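Local coordinates for excretory-secretory protein 2 (Ancylostoma ceylanicum, PDB 3NSW) that is of unknown function but, as a netrin-like protein secreted by a hookworm, probably acts as an immunomodulator in the host, at residues Asp21-Ala26 against Cys81-Gln86; Glu17-Val22 against Tyr46-Thr51; Thr75-Gly80 against Val90-Gly95; Val28-Lys33 against Ile69-Asp74; Leu40-Leu45 against Ser54-Phe59. One frame throughout, in Å; residues are numbered along the deposited sequence. Where two conformers were deposited one is given.

Starting from the N terminus, helix 16-20 leads through a short loop to strand 24-33, so contacts 2 and 1 open from overlapping segments that share D21 and V22. Contact 2 closes first, at the loop 46-51; contact 1 closes much later, at the end of strand 75-82, and its span encloses both contact 4 and contact 5. Contact 5, joining strand 37-45 to 54-59, also falls wholly within the span of contact 4, which ties strand 24-33 to the loop 69-74. Contact 2 crosses both of these. Contact 3, a hairpin joining strands 75-82 and 88-92, opens after contacts 2, 4 and 5 have closed and crosses contact 1. Contacts 1, 3, 4 and 5 all reach one sheet.

Contact 1: Asp21-Ala26 against Cys81-Gln86; sequences DVETVA and CKSGNQ
The carboxylate of D21 is approached from above its plane by K82: NZ stands 3.0 Å from D21 OD2 in a salt bridge, 59° out of the carboxylate plane. The same ammonium group also makes a weak hydrogen bond of 3.1 Å from K82 NZ to D21 O, so backbone and side chain of D21 hold it together. A second flat group, the peptide carbonyl of C81, is gripped twice. T24 N reaches C81 O at 3.1 Å nearly along the C=O axis, while E23 N, 2.9 Å from C81 O, lies 38° above the carbonyl plane. A return bond of 2.8 Å from C81 N to T24 O completes the antiparallel pair. V22 leans on this junction with its CB 3.5 Å from C81 O. T24 OG1 occupies the crowded position between its own N and carbonyl carbon (chi1 63°), within 2.7 Å of a water that in turn donates a hydrogen bond to C81 O. The carboxylate of E23 instead pairs with K50, and C81 is tied by a disulfide to C88 across the following turn. Two consecutive residues, E23 and T24, thus face the single residue C81, which defines a classic beta bulge; it lies where strand 24-33 begins beside the end of strand 75-82, in the central sheet of this netrin-like fold.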
# COMPACT_ATOMS: atom_id res chain seq x y z
N ASP A 21 -12.30 -1.91 2.11
CA ASP A 21 -12.29 -2.70 0.89
C ASP A 21 -10.98 -3.41 0.57
O ASP A 21 -10.89 -4.10 -0.44
CB ASP A 21 -12.73 -1.88 -0.30
CG ASP A 21 -13.32 -2.74 -1.37
OD1 ASP A 21 -14.13 -3.62 -1.01
OD2 ASP A 21 -12.94 -2.59 -2.54
N VAL A 22 -9.98 -3.25 1.42
CA VAL A 22 -8.72 -3.98 1.25
C VAL A 22 -8.56 -5.04 2.33
O VAL A 22 -9.29 -5.05 3.32
CB VAL A 22 -7.49 -3.03 1.13
CG1 VAL A 22 -7.62 -2.17 -0.13
CG2 VAL A 22 -7.32 -2.15 2.38
N GLU A 23 -7.62 -5.96 2.14
CA GLU A 23 -7.36 -6.98 3.15
C GLU A 23 -6.31 -6.51 4.17
O GLU A 23 -6.44 -6.79 5.37
CB GLU A 23 -6.92 -8.29 2.50
CG GLU A 23 -6.91 -9.47 3.46
CD GLU A 23 -8.23 -9.65 4.20
OE1 GLU A 23 -9.31 -9.55 3.58
OE2 GLU A 23 -8.19 -9.88 5.43
N THR A 24 -5.29 -5.81 3.71
CA THR A 24 -4.28 -5.26 4.63
C THR A 24 -3.91 -3.83 4.24
O THR A 24 -3.96 -3.45 3.07
CB THR A 24 -2.98 -6.10 4.69
OG1 THR A 24 -2.35 -6.12 3.41
CG2 THR A 24 -3.25 -7.54 5.18
N VAL A 25 -3.54 -3.05 5.24
CA VAL A 25 -3.00 -1.72 5.02
C VAL A 25 -1.64 -1.70 5.72
O VAL A 25 -1.54 -2.05 6.90
CB VAL A 25 -3.89 -0.63 5.63
CG1 VAL A 25 -3.35 0.74 5.25
CG2 VAL A 25 -5.35 -0.78 5.15
N ALA A 26 -0.62 -1.30 4.98
CA ALA A 26 0.76 -1.40 5.43
C ALA A 26 1.53 -0.09 5.32
O ALA A 26 1.21 0.76 4.50
CB ALA A 26 1.46 -2.47 4.61
N CYS A 81 -3.98 -3.06 0.27
CA CYS A 81 -4.10 -4.04 -0.82
C CYS A 81 -5.08 -5.17 -0.53
O CYS A 81 -5.21 -5.60 0.60
CB CYS A 81 -2.74 -4.66 -1.18
SG CYS A 81 -1.54 -3.57 -2.03
N LYS A 82 -5.77 -5.65 -1.57
CA LYS A 82 -6.45 -6.95 -1.45
C LYS A 82 -5.38 -8.04 -1.54
O LYS A 82 -4.25 -7.77 -1.96
CB LYS A 82 -7.51 -7.13 -2.55
CG LYS A 82 -8.61 -6.11 -2.48
CD LYS A 82 -9.65 -6.34 -3.57
CE LYS A 82 -10.86 -5.46 -3.37
NZ LYS A 82 -10.56 -4.02 -3.55
N SER A 83 -5.72 -9.26 -1.15
CA SER A 83 -4.77 -10.38 -1.16
C SER A 83 -4.02 -10.51 -2.49
O SER A 83 -4.61 -10.32 -3.56
CB SER A 83 -5.48 -11.68 -0.79
OG SER A 83 -6.00 -11.60 0.52
N GLY A 84 -2.73 -10.81 -2.43
CA GLY A 84 -1.88 -10.88 -3.61
C GLY A 84 -1.39 -9.53 -4.11
O GLY A 84 -0.84 -9.43 -5.21
N ASN A 85 -1.59 -8.50 -3.28
CA ASN A 85 -1.19 -7.13 -3.62
C ASN A 85 -1.84 -6.68 -4.92
O ASN A 85 -1.17 -6.22 -5.86
CB ASN A 85 0.33 -6.97 -3.67
CG ASN A 85 0.94 -6.80 -2.29
OD1 ASN A 85 0.25 -6.86 -1.28
ND2 ASN A 85 2.25 -6.59 -2.25
N GLN A 86 -3.16 -6.80 -4.93
CA GLN A 86 -3.94 -6.34 -6.06
C GLN A 86 -4.99 -5.33 -5.61
O GLN A 86 -5.27 -5.20 -4.40
CB GLN A 86 -4.51 -7.51 -6.86
CG GLN A 86 -5.72 -8.19 -6.26
CD GLN A 86 -6.11 -9.43 -7.03
OE1 GLN A 86 -5.37 -10.42 -7.05
NE2 GLN A 86 -7.26 -9.39 -7.68
O HOH W 1 -3.23 -7.97 1.61

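Contact 2: Glu17-Val22 against Tyr46-Thr51; sequences EDINDV and YDVPKT
I19 and V48 make the apolar core of this contact. The I19 CG2 branch points across the gap because it lies anti to the backbone N, and it comes within 3.7 Å of V48 CB. The same methyl reaches the proline ring, with I19 CG2 4.0 Å from P49 CD. A second kind of contact is between that ring and backbone oxygens. P49, which follows a cis peptide bond, places its CG 3.3 Å from I19 O and 3.4 Å from V22 O, so the ring methylenes face one carbonyl from the last turn of helix 16-20, that of I19, and one from the loop just beyond it, that of V22. Polar side chains contribute little: N20 OD1 passes alongside P49 CB at 3.9 Å, and this amide oxygen has its hydrogen-bond partner in Q16. Helix 98-104 adds to the same cluster, with L103 against I19 and L104 against V48. No hydrogen bond links the two segments, which implies that their junction rests on van der Waals contact of I19, V48 and P49, perhaps with a slight electrostatic attraction between the proline methylenes and the two carbonyl oxygens.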
# COMPACT_ATOMS: atom_id res chain seq x y z
N GLU A 17 -13.97 3.89 3.60
CA GLU A 17 -14.39 3.03 2.49
C GLU A 17 -13.20 2.34 1.83
O GLU A 17 -13.30 1.18 1.42
CB GLU A 17 -15.16 3.82 1.42
CG GLU A 17 -16.22 4.75 1.95
CD GLU A 17 -15.72 6.17 2.11
OE1 GLU A 17 -15.69 6.90 1.09
OE2 GLU A 17 -15.36 6.57 3.24
N ASP A 18 -12.09 3.06 1.72
CA ASP A 18 -10.88 2.53 1.10
C ASP A 18 -10.29 1.43 1.98
O ASP A 18 -9.96 0.35 1.49
CB ASP A 18 -9.86 3.65 0.85
CG ASP A 18 -10.46 4.83 0.10
OD1 ASP A 18 -11.05 4.60 -0.98
OD2 ASP A 18 -10.36 5.98 0.59
N ILE A 19 -10.19 1.71 3.28
CA ILE A 19 -9.70 0.77 4.28
C ILE A 19 -10.55 -0.50 4.35
O ILE A 19 -10.01 -1.60 4.40
CB ILE A 19 -9.61 1.43 5.66
CG1 ILE A 19 -8.49 2.48 5.66
CG2 ILE A 19 -9.33 0.38 6.75
CD1 ILE A 19 -8.60 3.47 6.81
N ASN A 20 -11.87 -0.35 4.36
CA ASN A 20 -12.77 -1.50 4.46
C ASN A 20 -12.72 -2.43 3.26
O ASN A 20 -13.04 -3.61 3.37
CB ASN A 20 -14.21 -1.04 4.67
CG ASN A 20 -14.44 -0.49 6.04
OD1 ASN A 20 -13.60 -0.62 6.94
ND2 ASN A 20 -15.61 0.12 6.24
N ASP A 21 -12.30 -1.91 2.11
CA ASP A 21 -12.29 -2.70 0.89
C ASP A 21 -10.98 -3.41 0.57
O ASP A 21 -10.89 -4.10 -0.44
CB ASP A 21 -12.73 -1.88 -0.30
CG ASP A 21 -13.32 -2.74 -1.37
OD1 ASP A 21 -14.13 -3.62 -1.01
OD2 ASP A 21 -12.94 -2.59 -2.54
N VAL A 22 -9.98 -3.25 1.42
CA VAL A 22 -8.72 -3.98 1.25
C VAL A 22 -8.56 -5.04 2.33
O VAL A 22 -9.29 -5.05 3.32
CB VAL A 22 -7.49 -3.03 1.13
CG1 VAL A 22 -7.62 -2.17 -0.13
CG2 VAL A 22 -7.32 -2.15 2.38
N TYR A 46 -1.06 -2.10 9.68
CA TYR A 46 -2.01 -1.43 10.57
C TYR A 46 -3.12 -2.41 10.94
O TYR A 46 -3.39 -3.36 10.21
CB TYR A 46 -2.58 -0.16 9.92
CG TYR A 46 -1.54 0.89 9.59
CD1 TYR A 46 -1.08 1.78 10.57
CD2 TYR A 46 -1.01 1.00 8.29
CE1 TYR A 46 -0.13 2.76 10.27
CE2 TYR A 46 -0.06 1.98 7.98
CZ TYR A 46 0.38 2.85 8.98
OH TYR A 46 1.30 3.82 8.68
N ASP A 47 -3.75 -2.19 12.10
CA ASP A 47 -4.79 -3.09 12.58
C ASP A 47 -6.18 -2.73 12.03
O ASP A 47 -7.18 -2.78 12.75
CB ASP A 47 -4.78 -3.11 14.11
CG ASP A 47 -3.49 -3.68 14.67
OD1 ASP A 47 -3.13 -4.81 14.29
OD2 ASP A 47 -2.85 -3.01 15.50
N VAL A 48 -6.21 -2.39 10.74
CA VAL A 48 -7.43 -2.02 10.01
C VAL A 48 -7.39 -2.64 8.60
O VAL A 48 -6.30 -2.79 8.01
CB VAL A 48 -7.61 -0.48 9.89
CG1 VAL A 48 -7.91 0.14 11.25
CG2 VAL A 48 -6.40 0.18 9.21
N PRO A 49 -8.57 -3.02 8.04
CA PRO A 49 -9.91 -2.96 8.62
C PRO A 49 -10.10 -3.98 9.74
O PRO A 49 -11.06 -3.88 10.51
CB PRO A 49 -10.83 -3.30 7.43
CG PRO A 49 -9.98 -4.12 6.54
CD PRO A 49 -8.59 -3.56 6.67
N LYS A 50 -9.20 -4.95 9.83
CA LYS A 50 -9.22 -5.94 10.90
C LYS A 50 -7.85 -5.99 11.56
O LYS A 50 -6.86 -5.52 10.99
CB LYS A 50 -9.61 -7.32 10.37
CG LYS A 50 -10.85 -7.33 9.46
CD LYS A 50 -11.22 -8.74 8.98
CE LYS A 50 -10.19 -9.32 8.03
NZ LYS A 50 -9.91 -8.45 6.85
N THR A 51 -7.79 -6.56 12.76
CA THR A 51 -6.52 -6.76 13.47
C THR A 51 -5.52 -7.45 12.55
O THR A 51 -5.88 -8.39 11.82
CB THR A 51 -6.72 -7.56 14.77
OG1 THR A 51 -7.66 -6.89 15.61
CG2 THR A 51 -5.40 -7.70 15.53

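Contact 3: Thr75-Gly80 against Val90-Gly95; sequences TDYVLG and VKLHDG
V90 fits its two methyl groups between Y77 and L79 on one face of the strand pair. V90 CG1 presses close to the tyrosine, 3.4 Å from Y77 CD1, and CG2 meets the leucine branch with 3.8 Å between V90 CG2 and L79 CD1. The fork is set by the torsion of V90, which puts CG1 anti to the backbone N (chi1 -171°) and leaves CG2 beside it. Further along, the methyl L92 CD1 fills the notch between T75 and Y77. Packing is tight there: L92 CD1 is 3.4 Å from T75 CG2, shorter than a usual carbon contact, and 3.7 Å from Y77 CE1. These bumps and hollows come into line because strands 75-82 and 88-92 form an antiparallel beta hairpin, their short axes 146° apart. Within these segments V78 and K91 are the hydrogen-bonded pair, with V78 N 2.7 Å from K91 O and a return bond from K91 N to V78 O. Past L92 the chain turns into a 3-10 segment, yet H93 N still reaches D76 O at 3.0 Å, from above the carbonyl plane. The opposite face carries V78 and K91, and the H93 ring from the 3-10 segment comes up beside V78. V78 CG2 abuts the histidine at its edge, 3.9 Å from H93 CD2, and the ring itself stacks with Y27. A water bridges D76 O and D94 N.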
# COMPACT_ATOMS: atom_id res chain seq x y z
N THR A 75 11.21 5.90 -0.73
CA THR A 75 10.11 6.76 -0.29
C THR A 75 9.07 5.94 0.47
O THR A 75 8.79 4.79 0.11
CB THR A 75 9.47 7.48 -1.49
OG1 THR A 75 10.49 8.25 -2.15
CG2 THR A 75 8.37 8.43 -1.03
N ASP A 76 8.51 6.53 1.52
CA ASP A 76 7.62 5.79 2.39
C ASP A 76 6.17 6.00 1.94
O ASP A 76 5.77 7.11 1.64
CB ASP A 76 7.75 6.25 3.83
CG ASP A 76 9.08 5.86 4.47
OD1 ASP A 76 9.87 5.13 3.84
OD2 ASP A 76 9.31 6.27 5.62
N TYR A 77 5.39 4.91 1.94
CA TYR A 77 3.98 4.95 1.56
C TYR A 77 3.09 4.18 2.51
O TYR A 77 3.53 3.24 3.18
CB TYR A 77 3.81 4.34 0.17
CG TYR A 77 4.51 5.14 -0.91
CD1 TYR A 77 3.90 6.26 -1.46
CD2 TYR A 77 5.81 4.79 -1.33
CE1 TYR A 77 4.55 7.00 -2.45
CE2 TYR A 77 6.46 5.54 -2.31
CZ TYR A 77 5.82 6.64 -2.87
OH TYR A 77 6.44 7.38 -3.83
N VAL A 78 1.82 4.57 2.57
CA VAL A 78 0.82 3.67 3.13
C VAL A 78 0.26 2.92 1.92
O VAL A 78 -0.07 3.54 0.90
CB VAL A 78 -0.31 4.44 3.84
CG1 VAL A 78 -1.40 3.48 4.31
CG2 VAL A 78 0.25 5.21 5.03
N LEU A 79 0.17 1.60 2.03
CA LEU A 79 -0.21 0.75 0.91
C LEU A 79 -1.35 -0.13 1.36
O LEU A 79 -1.17 -0.93 2.28
CB LEU A 79 0.98 -0.13 0.50
CG LEU A 79 0.71 -1.18 -0.59
CD1 LEU A 79 0.39 -0.50 -1.95
CD2 LEU A 79 1.88 -2.16 -0.72
N GLY A 80 -2.52 0.03 0.74
CA GLY A 80 -3.70 -0.78 1.10
C GLY A 80 -3.94 -1.76 -0.02
O GLY A 80 -4.06 -1.34 -1.16
N VAL A 90 -2.42 3.73 -2.75
CA VAL A 90 -1.11 4.20 -2.27
C VAL A 90 -1.22 5.66 -1.86
O VAL A 90 -1.82 6.47 -2.58
CB VAL A 90 -0.03 4.08 -3.38
CG1 VAL A 90 1.37 4.35 -2.79
CG2 VAL A 90 -0.07 2.70 -4.04
N LYS A 91 -0.62 6.01 -0.73
CA LYS A 91 -0.59 7.38 -0.23
C LYS A 91 0.79 7.64 0.39
O LYS A 91 1.31 6.80 1.11
CB LYS A 91 -1.69 7.58 0.82
CG LYS A 91 -1.51 8.82 1.73
CD LYS A 91 -2.33 10.02 1.26
CE LYS A 91 -2.00 11.23 2.13
NZ LYS A 91 -3.02 12.31 2.07
N LEU A 92 1.38 8.79 0.07
CA LEU A 92 2.66 9.18 0.67
C LEU A 92 2.52 9.23 2.18
O LEU A 92 1.65 9.93 2.71
CB LEU A 92 3.09 10.56 0.16
CG LEU A 92 4.55 10.94 0.36
CD1 LEU A 92 5.41 10.10 -0.57
CD2 LEU A 92 4.74 12.42 0.10
N HIS A 93 3.36 8.48 2.89
CA HIS A 93 3.28 8.42 4.34
C HIS A 93 3.47 9.79 5.00
O HIS A 93 2.75 10.13 5.94
CB HIS A 93 4.28 7.40 4.90
CG HIS A 93 4.17 7.20 6.38
ND1 HIS A 93 5.00 7.83 7.28
CD2 HIS A 93 3.32 6.44 7.11
CE1 HIS A 93 4.66 7.47 8.51
NE2 HIS A 93 3.65 6.62 8.43
N ASP A 94 4.42 10.57 4.49
CA ASP A 94 4.70 11.92 5.03
C ASP A 94 3.55 12.91 4.78
O ASP A 94 3.56 14.02 5.33
CB ASP A 94 5.99 12.49 4.43
CG ASP A 94 7.25 11.86 5.02
OD1 ASP A 94 7.19 11.26 6.11
OD2 ASP A 94 8.32 11.96 4.36
N GLY A 95 2.58 12.51 3.96
CA GLY A 95 1.40 13.34 3.67
C GLY A 95 0.14 13.03 4.46
O GLY A 95 -0.90 13.62 4.21
O HOH W 2 6.50 9.55 2.77

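Contact 4: Val28-Lys33 against Ile69-Asp74; sequences VTVTGK and IQLTAD
V30 meets the loop 69-74 through both its carbonyl and its side chain. The one hydrogen bond between the segments runs from D74 N to V30 O; it is short, 2.8 Å, but bent, with an angle of 130° at the hydrogen. Beside it the valine methyl V30 CG2 touches L71 CD1 at 3.8 Å, the two side chains crossing at about a right angle. V30 CB lies 3.7 Å from T72 O, so the loop backbone passes over the root of the valine side chain. T29 adds a flank: chi1 (-55°) sets OG1 beside the backbone N and leaves CG2 anti to it, where T29 CG2 packs 3.7 Å from D74 C. In the netrin-like fold this loop leads from strand 59-63 into strand 75-82, which pairs antiparallel with strand 24-33, and a backbone hydrogen bond between V30 and T75 follows at the next residue, where the strand takes over. D74 itself has a positive phi, 59°, as the chain bends into that strand. A second shell probably helps to position the loop: T75 OG1 is hydrogen-bonded with T72 OG1 and with A73 O, while T72 N is bound to the hydroxyl of Y77 and L71 N to that of Y38. On the strand side, T29 OG1 is held between W43 NE1 and D76 OD1.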
# COMPACT_ATOMS: atom_id res chain seq x y z
N VAL A 28 5.13 1.03 4.27
CA VAL A 28 6.21 0.43 3.47
C VAL A 28 7.21 1.48 2.98
O VAL A 28 6.89 2.67 2.93
CB VAL A 28 5.65 -0.32 2.23
CG1 VAL A 28 4.68 -1.45 2.65
CG2 VAL A 28 4.97 0.64 1.26
N THR A 29 8.42 1.04 2.64
CA THR A 29 9.33 1.86 1.86
C THR A 29 9.54 1.16 0.53
O THR A 29 9.75 -0.06 0.49
CB THR A 29 10.69 2.03 2.54
OG1 THR A 29 10.51 2.56 3.86
CG2 THR A 29 11.57 3.01 1.73
N VAL A 30 9.48 1.92 -0.56
CA VAL A 30 9.88 1.40 -1.87
C VAL A 30 11.41 1.39 -1.90
O VAL A 30 12.05 2.44 -1.73
CB VAL A 30 9.31 2.26 -3.03
CG1 VAL A 30 9.87 1.82 -4.40
CG2 VAL A 30 7.80 2.20 -3.03
N THR A 31 12.00 0.22 -2.11
CA THR A 31 13.46 0.07 -1.99
C THR A 31 14.14 -0.10 -3.34
O THR A 31 15.37 -0.25 -3.41
CB THR A 31 13.84 -1.13 -1.11
OG1 THR A 31 13.36 -2.33 -1.72
CG2 THR A 31 13.26 -0.97 0.29
N GLY A 32 13.35 -0.10 -4.40
CA GLY A 32 13.86 -0.32 -5.75
C GLY A 32 12.77 -0.83 -6.67
O GLY A 32 11.62 -0.99 -6.26
N LYS A 33 13.13 -1.07 -7.92
CA LYS A 33 12.16 -1.56 -8.89
C LYS A 33 12.80 -2.54 -9.85
O LYS A 33 13.82 -2.23 -10.48
CB LYS A 33 11.50 -0.39 -9.66
CG LYS A 33 10.45 -0.86 -10.67
CD LYS A 33 9.50 0.23 -11.13
CE LYS A 33 8.32 -0.39 -11.87
NZ LYS A 33 7.35 0.62 -12.39
N ILE A 69 0.74 5.12 -11.35
CA ILE A 69 1.57 5.57 -10.22
C ILE A 69 3.02 5.70 -10.69
O ILE A 69 3.43 5.02 -11.63
CB ILE A 69 1.49 4.63 -8.99
CG1 ILE A 69 2.04 3.23 -9.32
CG2 ILE A 69 0.05 4.57 -8.42
CD1 ILE A 69 2.14 2.30 -8.10
N GLN A 70 3.77 6.58 -10.04
CA GLN A 70 5.19 6.71 -10.33
C GLN A 70 5.90 6.84 -8.99
O GLN A 70 6.28 7.93 -8.59
CB GLN A 70 5.47 7.94 -11.20
CG GLN A 70 6.82 7.93 -11.90
CD GLN A 70 6.85 7.03 -13.12
OE1 GLN A 70 6.25 7.34 -14.16
NE2 GLN A 70 7.55 5.91 -13.02
N LEU A 71 6.03 5.72 -8.29
CA LEU A 71 6.58 5.76 -6.93
C LEU A 71 8.07 6.08 -7.00
O LEU A 71 8.74 5.74 -7.99
CB LEU A 71 6.33 4.45 -6.19
CG LEU A 71 4.89 3.96 -6.19
CD1 LEU A 71 4.74 2.71 -5.31
CD2 LEU A 71 3.94 5.06 -5.73
N THR A 72 8.57 6.74 -5.98
CA THR A 72 9.98 7.15 -5.97
C THR A 72 10.82 6.27 -5.05
O THR A 72 10.33 5.70 -4.08
CB THR A 72 10.16 8.63 -5.61
OG1 THR A 72 9.39 8.95 -4.44
CG2 THR A 72 9.71 9.53 -6.77
N ALA A 73 12.11 6.18 -5.39
CA ALA A 73 13.07 5.39 -4.63
C ALA A 73 13.13 5.86 -3.18
O ALA A 73 13.08 7.06 -2.89
CB ALA A 73 14.45 5.47 -5.28
N ASP A 74 13.22 4.88 -2.26
CA ASP A 74 13.50 5.12 -0.84
C ASP A 74 12.44 6.03 -0.23
O ASP A 74 12.72 6.84 0.65
CB ASP A 74 14.89 5.75 -0.62
CG ASP A 74 16.04 4.92 -1.19
OD1 ASP A 74 16.03 3.69 -1.09
OD2 ASP A 74 16.96 5.54 -1.73

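Contact 5: Leu40-Leu45 against Ser54-Phe59; sequences LQYWRL and SQWPSF
Y42 and W56 form the tight side of this contact, W56 being described in one of its two deposited conformers. The edge of the indole is turned to the face of the tyrosine, an edge-to-face pair with the Y42 ring and the W56 five-membered ring 4.6 Å apart between centroids and their planes at 64°. W56 NE1 does the touching, 3.4 Å from Y42 CD1. The indole is swung there by a first torsion that sets CG anti to the backbone N (chi1 -171°). L45 then covers one face of the indole: its CD2 stands 3.8 Å from the centroid of the five-membered ring, a CH-pi contact, and CD1 lies 3.5 Å from W56 CD2. P57 CD lies over the opposite indole face, so the ring is sandwiched, although W56 also lies at the surface. Next to this cluster along the strand, Y42 N gives a nearly straight hydrogen bond of 2.7 Å to S58 O, with 179° at the hydrogen.

The other side is more sparsely packed. The side chains of F59 and Q41 touch only where Q41 OE1 meets the ring, 3.5 Å from F59 CE1, and the amide nitrogen of Q41 turns back on its own strand to bond Y42 O, 3.1 Å from Q41 NE2. S54 and Q55, farther out, are poorly ordered. The antiparallel non-hydrogen-bonded pair of Q41 and F59 is where edge strand 59-63 starts to pair with strand 37-45, at the border of the sheet of this netrin-like fold.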
# COMPACT_ATOMS: atom_id res chain seq x y z
N LEU A 40 9.56 -3.72 -2.02
CA LEU A 40 9.03 -3.13 -0.79
C LEU A 40 9.69 -3.68 0.47
O LEU A 40 9.98 -4.89 0.57
CB LEU A 40 7.53 -3.41 -0.67
CG LEU A 40 6.63 -3.03 -1.85
CD1 LEU A 40 5.20 -3.50 -1.59
CD2 LEU A 40 6.68 -1.52 -2.06
N GLN A 41 9.91 -2.78 1.41
CA GLN A 41 10.21 -3.14 2.79
C GLN A 41 8.97 -2.83 3.61
O GLN A 41 8.45 -1.71 3.56
CB GLN A 41 11.40 -2.33 3.31
CG GLN A 41 11.57 -2.34 4.83
CD GLN A 41 12.25 -3.60 5.35
OE1 GLN A 41 13.30 -4.00 4.86
NE2 GLN A 41 11.64 -4.24 6.35
N TYR A 42 8.49 -3.81 4.36
CA TYR A 42 7.33 -3.61 5.23
C TYR A 42 7.79 -3.25 6.64
O TYR A 42 8.63 -3.95 7.22
CB TYR A 42 6.50 -4.89 5.30
CG TYR A 42 5.64 -5.10 4.08
CD1 TYR A 42 4.29 -4.76 4.10
CD2 TYR A 42 6.19 -5.63 2.91
CE1 TYR A 42 3.49 -4.94 2.97
CE2 TYR A 42 5.40 -5.81 1.78
CZ TYR A 42 4.06 -5.47 1.82
OH TYR A 42 3.29 -5.66 0.71
N TRP A 43 7.21 -2.19 7.19
CA TRP A 43 7.52 -1.75 8.54
C TRP A 43 6.45 -2.17 9.54
O TRP A 43 6.76 -2.47 10.69
CB TRP A 43 7.70 -0.24 8.59
CG TRP A 43 8.81 0.25 7.71
CD1 TRP A 43 8.68 0.99 6.56
CD2 TRP A 43 10.22 0.04 7.90
NE1 TRP A 43 9.92 1.25 6.03
CE2 TRP A 43 10.88 0.68 6.83
CE3 TRP A 43 10.98 -0.63 8.87
CZ2 TRP A 43 12.28 0.67 6.69
CZ3 TRP A 43 12.38 -0.63 8.74
CH2 TRP A 43 13.01 0.02 7.66
N ARG A 44 5.20 -2.16 9.09
CA ARG A 44 4.08 -2.35 10.01
C ARG A 44 2.85 -2.71 9.19
O ARG A 44 2.67 -2.19 8.11
CB ARG A 44 3.81 -1.03 10.74
CG ARG A 44 2.57 -1.04 11.62
CD ARG A 44 2.43 0.28 12.33
NE ARG A 44 1.22 0.33 13.15
CZ ARG A 44 0.82 1.40 13.80
NH1 ARG A 44 1.53 2.52 13.74
NH2 ARG A 44 -0.29 1.37 14.52
N LEU A 45 2.01 -3.59 9.72
CA LEU A 45 0.66 -3.73 9.16
C LEU A 45 -0.26 -3.05 10.15
O LEU A 45 -0.22 -3.38 11.34
CB LEU A 45 0.27 -5.20 9.00
CG LEU A 45 1.12 -6.14 8.15
CD1 LEU A 45 0.35 -7.42 7.92
CD2 LEU A 45 1.49 -5.52 6.84
N SER A 54 -0.38 -11.96 13.00
CA SER A 54 0.81 -12.01 13.85
C SER A 54 2.10 -12.01 13.03
O SER A 54 3.06 -11.32 13.38
CB SER A 54 0.77 -13.25 14.76
OG SER A 54 -0.39 -13.25 15.57
N GLN A 55 2.10 -12.77 11.94
CA GLN A 55 3.29 -12.94 11.11
C GLN A 55 3.10 -12.43 9.68
O GLN A 55 2.07 -12.67 9.05
CB GLN A 55 3.72 -14.41 11.10
CG GLN A 55 4.28 -14.90 12.43
CD GLN A 55 4.59 -16.39 12.44
OE1 GLN A 55 5.10 -16.94 11.47
NE2 GLN A 55 4.28 -17.04 13.56
N TRP A 56 4.11 -11.71 9.21
CA TRP A 56 4.12 -11.13 7.87
C TRP A 56 5.57 -10.94 7.39
O TRP A 56 6.45 -10.63 8.20
CB TRP A 56 3.38 -9.78 7.87
CG TRP A 56 3.14 -9.19 6.51
CD1 TRP A 56 3.92 -8.28 5.86
CD2 TRP A 56 2.03 -9.46 5.63
NE1 TRP A 56 3.37 -7.97 4.64
CE2 TRP A 56 2.21 -8.67 4.48
CE3 TRP A 56 0.90 -10.28 5.72
CZ2 TRP A 56 1.31 -8.69 3.41
CZ3 TRP A 56 0.01 -10.29 4.66
CH2 TRP A 56 0.22 -9.50 3.53
N PRO A 57 5.83 -11.15 6.08
CA PRO A 57 7.20 -10.99 5.58
C PRO A 57 7.68 -9.54 5.59
O PRO A 57 6.88 -8.62 5.39
CB PRO A 57 7.12 -11.51 4.14
CG PRO A 57 5.89 -12.36 4.10
CD PRO A 57 4.94 -11.70 5.03
N SER A 58 8.97 -9.36 5.81
CA SER A 58 9.57 -8.03 5.84
C SER A 58 9.71 -7.43 4.45
O SER A 58 9.72 -6.22 4.28
CB SER A 58 10.94 -8.08 6.53
OG SER A 58 10.81 -8.57 7.85
N PHE A 59 9.82 -8.31 3.44
CA PHE A 59 9.96 -7.89 2.04
C PHE A 59 8.77 -8.32 1.20
O PHE A 59 8.14 -9.36 1.46
CB PHE A 59 11.24 -8.47 1.42
CG PHE A 59 12.45 -8.38 2.30
CD1 PHE A 59 13.08 -7.15 2.52
CD2 PHE A 59 12.96 -9.51 2.92
CE1 PHE A 59 14.20 -7.07 3.34
CE2 PHE A 59 14.08 -9.44 3.74
CZ PHE A 59 14.70 -8.21 3.95
O HOH W 3 9.78 -6.05 9.02